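PDB 4ITN: tetraacyldisaccharide 4'-kinase from Aquifex aeolicus, which probably catalyses the ATP-dependent phosphorylation of the 4'-position of a tetraacyldisaccharide 1-phosphate, giving lipid IVA in the last step of that precursor's synthesis. Local coordinates for residues F9-E14 / K161-P166; E228-S233 / E271-L276. One frame throughout, in Å; residues are numbered along the deposited sequence.

Contact 1: F9-E14 / K161-P166; sequences FSYLYE and KDRLLP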
loop_
_atom_site.group_PDB
_atom_site.type_symbol
_atom_site.label_atom_id
_atom_site.label_comp_id
_atom_site.label_asym_id
_atom_site.label_seq_id
_atom_site.Cartn_x
_atom_site.Cartn_y
_atom_site.Cartn_z
ATOM N N PHE A 9 -21.097 -19.551 1.782
ATOM C CA PHE A 9 -19.892 -19.427 0.974
ATOM C C PHE A 9 -18.678 -19.300 1.893
ATOM O O PHE A 9 -17.599 -19.795 1.587
ATOM C CB PHE A 9 -20.026 -18.242 0.018
ATOM C CG PHE A 9 -21.300 -18.270 -0.787
ATOM C CD1 PHE A 9 -21.351 -18.939 -2.003
ATOM C CD2 PHE A 9 -22.454 -17.651 -0.316
ATOM C CE1 PHE A 9 -22.524 -18.978 -2.743
ATOM C CE2 PHE A 9 -23.629 -17.688 -1.050
ATOM C CZ PHE A 9 -23.665 -18.352 -2.266
ATOM N N SER A 10 -18.892 -18.656 3.037
ATOM C CA SER A 10 -17.863 -18.444 4.049
ATOM C C SER A 10 -17.301 -19.763 4.599
ATOM O O SER A 10 -16.079 -19.955 4.675
ATOM C CB SER A 10 -18.446 -17.580 5.174
ATOM O OG SER A 10 -17.479 -17.209 6.134
ATOM N N TYR A 11 -18.200 -20.672 4.973
ATOM C CA TYR A 11 -17.798 -21.976 5.506
ATOM C C TYR A 11 -17.074 -22.782 4.429
ATOM O O TYR A 11 -16.029 -23.377 4.685
ATOM C CB TYR A 11 -19.001 -22.745 6.042
ATOM C CG TYR A 11 -19.672 -22.115 7.249
ATOM C CD1 TYR A 11 -18.922 -21.503 8.246
ATOM C CD2 TYR A 11 -21.058 -22.138 7.394
ATOM C CE1 TYR A 11 -19.536 -20.929 9.352
ATOM C CE2 TYR A 11 -21.681 -21.570 8.494
ATOM C CZ TYR A 11 -20.915 -20.971 9.470
ATOM O OH TYR A 11 -21.535 -20.403 10.562
ATOM N N LEU A 12 -17.621 -22.778 3.217
ATOM C CA LEU A 12 -16.944 -23.390 2.076
ATOM C C LEU A 12 -15.563 -22.777 1.794
ATOM O O LEU A 12 -14.550 -23.483 1.737
ATOM C CB LEU A 12 -17.821 -23.284 0.824
ATOM C CG LEU A 12 -17.182 -23.843 -0.451
ATOM C CD1 LEU A 12 -16.868 -25.329 -0.293
ATOM C CD2 LEU A 12 -18.093 -23.601 -1.646
ATOM N N TYR A 13 -15.533 -21.460 1.609
ATOM C CA TYR A 13 -14.292 -20.759 1.291
ATOM C C TYR A 13 -13.179 -21.095 2.287
ATOM O O TYR A 13 -12.002 -21.197 1.929
ATOM C CB TYR A 13 -14.528 -19.247 1.237
ATOM C CG TYR A 13 -13.279 -18.434 0.996
ATOM C CD1 TYR A 13 -12.692 -18.377 -0.265
ATOM C CD2 TYR A 13 -12.698 -17.702 2.024
ATOM C CE1 TYR A 13 -11.547 -17.627 -0.491
ATOM C CE2 TYR A 13 -11.556 -16.951 1.811
ATOM C CZ TYR A 13 -10.984 -16.913 0.552
ATOM O OH TYR A 13 -9.843 -16.166 0.348
ATOM N N GLU A 14 -13.562 -21.297 3.539
ATOM C CA GLU A 14 -12.601 -21.652 4.567
ATOM C C GLU A 14 -11.917 -22.982 4.257
ATOM O O GLU A 14 -10.717 -23.109 4.427
ATOM C CB GLU A 14 -13.277 -21.728 5.933
ATOM C CG GLU A 14 -12.295 -21.913 7.078
ATOM C CD GLU A 14 -12.919 -21.648 8.439
ATOM O OE1 GLU A 14 -14.156 -21.842 8.588
ATOM O OE2 GLU A 14 -12.165 -21.238 9.353
ATOM N N LYS A 161 -11.729 -9.164 14.888
ATOM C CA LYS A 161 -13.107 -9.575 15.116
ATOM C C LYS A 161 -13.873 -9.659 13.799
ATOM O O LYS A 161 -15.098 -9.595 13.780
ATOM C CB LYS A 161 -13.787 -8.589 16.064
ATOM C CG LYS A 161 -13.744 -7.158 15.551
ATOM C CD LYS A 161 -13.342 -6.180 16.638
ATOM C CE LYS A 161 -13.766 -4.771 16.270
ATOM N NZ LYS A 161 -13.524 -3.828 17.392
ATOM N N ASP A 162 -13.140 -9.793 12.699
ATOM C CA ASP A 162 -13.738 -9.941 11.376
ATOM C C ASP A 162 -13.965 -11.435 11.098
ATOM O O ASP A 162 -13.695 -12.275 11.961
ATOM C CB ASP A 162 -12.816 -9.319 10.315
ATOM C CG ASP A 162 -13.572 -8.820 9.096
ATOM O OD1 ASP A 162 -14.547 -9.487 8.671
ATOM O OD2 ASP A 162 -13.187 -7.753 8.567
ATOM N N ARG A 163 -14.464 -11.757 9.904
ATOM C CA ARG A 163 -14.757 -13.134 9.518
ATOM C C ARG A 163 -14.323 -13.313 8.072
ATOM O O ARG A 163 -14.069 -12.328 7.390
ATOM C CB ARG A 163 -16.254 -13.441 9.663
ATOM C CG ARG A 163 -16.796 -13.347 11.077
ATOM C CD ARG A 163 -18.246 -13.830 11.151
ATOM N NE ARG A 163 -18.369 -15.271 10.922
ATOM C CZ ARG A 163 -18.466 -16.185 11.885
ATOM N NH1 ARG A 163 -18.466 -15.818 13.161
ATOM N NH2 ARG A 163 -18.566 -17.469 11.571
ATOM N N LEU A 164 -14.244 -14.556 7.603
ATOM C CA LEU A 164 -13.780 -14.823 6.244
ATOM C C LEU A 164 -14.755 -14.315 5.195
ATOM O O LEU A 164 -15.968 -14.331 5.406
ATOM C CB LEU A 164 -13.585 -16.327 6.032
ATOM C CG LEU A 164 -12.319 -16.931 6.623
ATOM C CD1 LEU A 164 -12.512 -18.405 6.878
ATOM C CD2 LEU A 164 -11.182 -16.717 5.654
ATOM N N LEU A 165 -14.204 -13.880 4.062
ATOM C CA LEU A 165 -14.977 -13.621 2.850
ATOM C C LEU A 165 -15.938 -14.777 2.608
ATOM O O LEU A 165 -15.610 -15.924 2.913
ATOM C CB LEU A 165 -14.032 -13.521 1.651
ATOM C CG LEU A 165 -13.046 -12.345 1.612
ATOM C CD1 LEU A 165 -11.934 -12.609 0.592
ATOM C CD2 LEU A 165 -13.797 -11.063 1.268
ATOM N N PRO A 166 -17.128 -14.489 2.057
ATOM C CA PRO A 166 -17.679 -13.162 1.759
ATOM C C PRO A 166 -18.464 -12.563 2.931
ATOM O O PRO A 166 -18.861 -11.398 2.863
ATOM C CB PRO A 166 -18.628 -13.431 0.575
ATOM C CG PRO A 166 -18.285 -14.825 0.088
ATOM C CD PRO A 166 -17.839 -15.543 1.320
#
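L164 reaches the helix with both of its methyl groups, and each finds a different side chain. CD1 of L164 sits against the aliphatic part of E14, 3.5 Å from CG of E14, with the two side chains crossing at about a right angle. CD2 of L164 comes to the rim of the Y13 ring, near the ring plane, and lies 3.9 Å from CE2 of Y13. L165 lies alongside Y13, the two side chains running in the same direction, and CD1 of L165 ends up 4.1 Å from OH of Y13. One turn earlier on the helix, CB of F9 rests 3.7 Å from CD of P166.

This is a helix-on-loop contact at the surface of a P-loop kinase of the LpxK family. Helix 7-25, near the N-terminus, is met by the loop between strands 150-155 and 182-185, and the side chain of L165 lies about 6 Å from that of V46, a predicted ATP-binding residue. The peptide bond before P166 is cis.

Polar links across the contact are few. S10 turns OG away from its own backbone N (chi1 -174°), which brings it to the carbonyl O of L164 for a weak hydrogen bond of 3.3 Å. The CA of S10 adds a CH...O contact to O of L165, 3.6 Å long. Y13 spends its hydroxyl outside the two segments, on the carbonyl of R171. An alanine in place of Y13 is likely to cost that carbonyl its phenol partner and open a gap beside CD2 of L164 and the side chain of L165.

Within the loop, N of R163 donates to OD1 of D162 over 2.6 Å, on the anti lone pair, while NH2 of R163 comes obliquely to the Y11 ring near CE1.

Contact 2: E228-S233 / E271-L276; sequences EVIAFS and EGEIYL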
loop_
_atom_site.group_PDB
_atom_site.type_symbol
_atom_site.label_atom_id
_atom_site.label_comp_id
_atom_site.label_asym_id
_atom_site.label_seq_id
_atom_site.Cartn_x
_atom_site.Cartn_y
_atom_site.Cartn_z
ATOM N N GLU A 228 -8.743 29.780 1.889
ATOM C CA GLU A 228 -9.837 28.812 1.919
ATOM C C GLU A 228 -9.715 27.893 0.707
ATOM O O GLU A 228 -9.265 28.321 -0.350
ATOM C CB GLU A 228 -11.191 29.527 1.964
ATOM C CG GLU A 228 -11.284 30.539 3.102
ATOM C CD GLU A 228 -12.618 31.254 3.168
ATOM O OE1 GLU A 228 -12.619 32.462 3.485
ATOM O OE2 GLU A 228 -13.660 30.606 2.920
ATOM N N VAL A 229 -10.111 26.634 0.867
ATOM C CA VAL A 229 -9.778 25.586 -0.094
ATOM C C VAL A 229 -11.023 24.864 -0.626
ATOM O O VAL A 229 -11.999 24.692 0.097
ATOM C CB VAL A 229 -8.800 24.544 0.572
ATOM C CG1 VAL A 229 -8.517 23.366 -0.344
ATOM C CG2 VAL A 229 -7.498 25.198 1.037
ATOM N N ILE A 230 -10.996 24.462 -1.895
ATOM C CA ILE A 230 -12.014 23.566 -2.432
ATOM C C ILE A 230 -11.426 22.159 -2.369
ATOM O O ILE A 230 -10.216 21.995 -2.515
ATOM C CB ILE A 230 -12.349 23.908 -3.897
ATOM C CG1 ILE A 230 -12.644 25.405 -4.041
ATOM C CG2 ILE A 230 -13.534 23.086 -4.391
ATOM C CD1 ILE A 230 -12.860 25.856 -5.480
ATOM N N ALA A 231 -12.265 21.152 -2.138
ATOM C CA ALA A 231 -11.809 19.765 -2.090
ATOM C C ALA A 231 -12.769 18.838 -2.827
ATOM O O ALA A 231 -13.934 19.186 -3.043
ATOM C CB ALA A 231 -11.631 19.307 -0.653
ATOM N N PHE A 232 -12.277 17.659 -3.200
ATOM C CA PHE A 232 -13.070 16.678 -3.937
ATOM C C PHE A 232 -12.440 15.270 -3.873
ATOM O O PHE A 232 -11.261 15.135 -3.542
ATOM C CB PHE A 232 -13.252 17.137 -5.390
ATOM C CG PHE A 232 -11.968 17.228 -6.163
ATOM C CD1 PHE A 232 -11.199 18.385 -6.127
ATOM C CD2 PHE A 232 -11.523 16.151 -6.922
ATOM C CE1 PHE A 232 -10.013 18.466 -6.834
ATOM C CE2 PHE A 232 -10.342 16.225 -7.628
ATOM C CZ PHE A 232 -9.589 17.386 -7.585
ATOM N N SER A 233 -13.266 14.249 -4.101
ATOM C CA SER A 233 -12.836 12.851 -4.103
ATOM C C SER A 233 -13.796 12.001 -4.936
ATOM O O SER A 233 -14.942 12.390 -5.147
ATOM C CB SER A 233 -12.765 12.317 -2.676
ATOM O OG SER A 233 -12.102 13.235 -1.827
ATOM N N GLU A 271 -8.352 28.901 -12.387
ATOM C CA GLU A 271 -7.117 29.663 -12.232
ATOM C C GLU A 271 -7.146 30.452 -10.913
ATOM O O GLU A 271 -8.079 31.221 -10.656
ATOM C CB GLU A 271 -6.984 30.639 -13.413
ATOM C CG GLU A 271 -5.728 31.490 -13.448
ATOM C CD GLU A 271 -5.732 32.484 -14.602
ATOM O OE1 GLU A 271 -6.825 32.971 -14.979
ATOM O OE2 GLU A 271 -4.644 32.775 -15.151
ATOM N N GLY A 272 -6.156 30.225 -10.056
ATOM C CA GLY A 272 -6.004 31.031 -8.859
ATOM C C GLY A 272 -6.666 30.511 -7.592
ATOM O O GLY A 272 -6.461 31.068 -6.513
ATOM N N GLU A 273 -7.468 29.462 -7.710
ATOM C CA GLU A 273 -8.056 28.842 -6.532
ATOM C C GLU A 273 -7.128 27.712 -6.111
ATOM O O GLU A 273 -6.195 27.393 -6.841
ATOM C CB GLU A 273 -9.474 28.338 -6.824
ATOM C CG GLU A 273 -10.481 29.461 -7.154
ATOM C CD GLU A 273 -11.069 30.115 -5.906
ATOM O OE1 GLU A 273 -11.038 29.475 -4.830
ATOM O OE2 GLU A 273 -11.571 31.261 -6.000
ATOM N N ILE A 274 -7.369 27.118 -4.943
ATOM C CA ILE A 274 -6.545 26.002 -4.454
ATOM C C ILE A 274 -7.407 24.767 -4.176
ATOM O O ILE A 274 -8.476 24.872 -3.563
ATOM C CB ILE A 274 -5.731 26.395 -3.188
ATOM C CG1 ILE A 274 -4.748 27.531 -3.513
ATOM C CG2 ILE A 274 -4.979 25.189 -2.610
ATOM C CD1 ILE A 274 -3.720 27.179 -4.603
ATOM N N TYR A 275 -6.946 23.607 -4.642
ATOM C CA TYR A 275 -7.697 22.356 -4.530
ATOM C C TYR A 275 -6.947 21.313 -3.701
ATOM O O TYR A 275 -5.722 21.228 -3.760
ATOM C CB TYR A 275 -7.989 21.783 -5.926
ATOM C CG TYR A 275 -8.868 22.679 -6.776
ATOM C CD1 TYR A 275 -8.330 23.758 -7.464
ATOM C CD2 TYR A 275 -10.230 22.443 -6.887
ATOM C CE1 TYR A 275 -9.126 24.587 -8.239
ATOM C CE2 TYR A 275 -11.041 23.273 -7.661
ATOM C CZ TYR A 275 -10.478 24.342 -8.334
ATOM O OH TYR A 275 -11.262 25.172 -9.103
ATOM N N LEU A 276 -7.690 20.532 -2.922
ATOM C CA LEU A 276 -7.143 19.362 -2.250
ATOM C C LEU A 276 -7.909 18.141 -2.742
ATOM O O LEU A 276 -9.142 18.172 -2.822
ATOM C CB LEU A 276 -7.273 19.481 -0.731
ATOM C CG LEU A 276 -6.485 20.595 -0.043
ATOM C CD1 LEU A 276 -6.507 20.408 1.469
ATOM C CD2 LEU A 276 -5.066 20.585 -0.552
#
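I230 and Y275 pair as a parallel beta bridge, their side chains on the same face, with A231 and L276 forming the next one, so strand 229-233 and strand 275-277 are neighbours in a parallel part of the sheet. Strand 252-257 pairs with the other edge of 229-233, and helix 238-247 packs on the face that carries A231 and L276. Three backbone bonds join the strands: I230 N to I274 O, L276 N to I230 O at 2.9 Å, and F232 N to L276 O, the last the longest at 3.2 Å.

The side chain of I230 can be followed outward along the Y275 ring. CB of I230 starts 3.9 Å from CD2 of Y275. The branch CG2 of I230 stays near CD2 and CE2 of Y275, 4.1 Å from the latter. The other branch, with CG1 beside the backbone N (chi1 -50°) and the chain then extended, carries CD1 of I230 to 3.8 Å from CE2 of Y275, with CZ and OH of Y275 about as near; the two side chains point the same way. That hydroxyl is hydrogen-bonded to the backbone N of E270. CD1 of I230 also comes near OE1 of E273, whose charge is met by K253.

Further along the strand, F232 crosses Y275 at about a right angle, and CB of Y275 lies in the plane of the F232 ring, at its edge. The F232 ring also meets that of F267. On the face of A231 and L276 the fit is tight: CG1 of V229, anti to its own N (chi1 175°), presses to 3.4 Å from CG of L276.

Overall arrangement
The two contacts hold different elements at separate ends of the molecule, their centres 42 Å apart and their nearest atoms about 23 Å. Contact 1 is a surface contact between helix 7-25 and a loop near the predicted ATP site, whereas contact 2 is buried and joins two strands away from the annotated sites. Chemistry follows place. In contact 2 the backbones themselves bond, in parallel register, and apolar side chains fill both faces of the sheet. In contact 1 no backbone-to-backbone hydrogen bond crosses; leucine and proline carbons lean on the helix, with one weak serine bond. Along the chain, contact 1 closes before contact 2 opens.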